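Local coordinates for fiber protein (PDB 3CNC) that forms the trimeric knob at the tip of the adenovirus fiber and probably attaches the virus to host cells through the receptor CD46, at residues N91-N96 with S181-A186. Numbering follows the deposited sequence.
Sequences NLAFDN and SGMAYA
F94 and Y185 form an antiparallel hydrogen-bonded pair where strand 85-94 meets strand 185-194, neighbours in an antiparallel sheet of the fiber knob. F94 N reaches Y185 O at 2.9 Å and nearly straight (174° at the hydrogen). In return F94 O accepts two donors: A184 N at 2.8 Å, in the carbonyl plane, and Y185 N at 3.2 Å, from above that plane. Two residues thus face one, which defines a classic beta bulge. The two aromatic side chains lie on the same face of the sheet without stacking. The F94 ring presents its edge to the Y185 backbone, CD1 3.6 Å from Y185 O and 4.0 Å from Y185 CB, while the Y185 ring turns its edge to D95 O, 3.4 Å from CD1. M131 touches both side chains. On the other face M183, with CG anti to its backbone N (chi1 -170°) and an extended chain, lays SD 3.6 Å from A93 CB. A184 CB packs against the backbone of D95, and D95 OD1 accepts from Q99 N and T97 N, outside the contact. The bulge therefore lets two N-H groups grip one carbonyl oxygen, that of buried F94, while apolar side chains meet on both faces of the sheet.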
# COMPACT_ATOMS: atom_id res chain seq x y z
N ASN A 91 18.46 -10.51 -3.14
CA ASN A 91 19.10 -9.85 -2.02
C ASN A 91 19.80 -8.59 -2.51
O ASN A 91 20.41 -8.59 -3.58
CB ASN A 91 20.12 -10.80 -1.36
CG ASN A 91 19.54 -12.19 -1.13
OD1 ASN A 91 18.46 -12.34 -0.54
ND2 ASN A 91 20.25 -13.21 -1.59
N LEU A 92 19.69 -7.52 -1.74
CA LEU A 92 20.31 -6.24 -2.09
C LEU A 92 21.19 -5.73 -0.95
O LEU A 92 20.74 -5.60 0.20
CB LEU A 92 19.22 -5.22 -2.40
CG LEU A 92 18.66 -5.08 -3.82
CD1 LEU A 92 18.46 -6.42 -4.47
CD2 LEU A 92 17.36 -4.29 -3.77
N ALA A 93 22.45 -5.45 -1.28
CA ALA A 93 23.40 -4.94 -0.29
C ALA A 93 23.95 -3.61 -0.79
O ALA A 93 24.38 -3.50 -1.94
CB ALA A 93 24.53 -5.95 -0.07
N PHE A 94 23.93 -2.60 0.07
CA PHE A 94 24.41 -1.27 -0.32
C PHE A 94 25.58 -0.82 0.55
O PHE A 94 25.71 -1.26 1.69
CB PHE A 94 23.26 -0.24 -0.21
CG PHE A 94 21.94 -0.70 -0.77
CD1 PHE A 94 21.17 -1.65 -0.11
CD2 PHE A 94 21.45 -0.17 -1.96
CE1 PHE A 94 19.92 -2.07 -0.62
CE2 PHE A 94 20.20 -0.59 -2.49
CZ PHE A 94 19.45 -1.53 -1.82
N ASP A 95 26.42 0.06 0.02
CA ASP A 95 27.55 0.56 0.80
C ASP A 95 27.09 1.78 1.63
O ASP A 95 25.90 2.07 1.69
CB ASP A 95 28.71 0.95 -0.12
CG ASP A 95 28.35 2.07 -1.08
OD1 ASP A 95 27.24 2.62 -0.97
OD2 ASP A 95 29.18 2.40 -1.95
N ASN A 96 28.03 2.48 2.25
CA ASN A 96 27.67 3.63 3.08
C ASN A 96 27.04 4.81 2.35
O ASN A 96 26.58 5.76 2.99
CB ASN A 96 28.88 4.11 3.88
CG ASN A 96 30.05 4.50 3.01
OD1 ASN A 96 31.16 4.71 3.50
ND2 ASN A 96 29.82 4.59 1.70
N SER A 181 32.57 -6.16 5.07
CA SER A 181 32.93 -4.94 5.76
C SER A 181 32.42 -3.64 5.14
O SER A 181 32.01 -2.72 5.87
CB SER A 181 34.46 -4.87 5.94
OG SER A 181 35.13 -5.08 4.72
N GLY A 182 32.41 -3.55 3.82
CA GLY A 182 31.96 -2.31 3.19
C GLY A 182 30.46 -2.13 3.08
O GLY A 182 29.99 -1.14 2.53
N MET A 183 29.70 -3.08 3.62
CA MET A 183 28.25 -3.04 3.55
C MET A 183 27.63 -2.21 4.67
O MET A 183 27.99 -2.36 5.82
CB MET A 183 27.72 -4.47 3.63
CG MET A 183 26.26 -4.62 3.34
SD MET A 183 25.88 -6.36 3.23
CE MET A 183 24.18 -6.42 3.78
N ALA A 184 26.68 -1.34 4.31
CA ALA A 184 26.01 -0.48 5.28
C ALA A 184 24.50 -0.72 5.38
O ALA A 184 23.89 -0.44 6.42
CB ALA A 184 26.28 0.99 4.93
N TYR A 185 23.90 -1.23 4.31
CA TYR A 185 22.46 -1.48 4.31
C TYR A 185 22.09 -2.74 3.58
O TYR A 185 22.83 -3.20 2.71
CB TYR A 185 21.71 -0.32 3.67
CG TYR A 185 22.10 1.01 4.23
CD1 TYR A 185 23.14 1.75 3.67
CD2 TYR A 185 21.47 1.51 5.37
CE1 TYR A 185 23.55 2.94 4.24
CE2 TYR A 185 21.88 2.71 5.95
CZ TYR A 185 22.92 3.42 5.38
OH TYR A 185 23.33 4.60 5.95
N ALA A 186 20.94 -3.30 3.93
CA ALA A 186 20.46 -4.51 3.28
C ALA A 186 18.97 -4.44 3.06
O ALA A 186 18.23 -3.89 3.87
CB ALA A 186 20.81 -5.75 4.13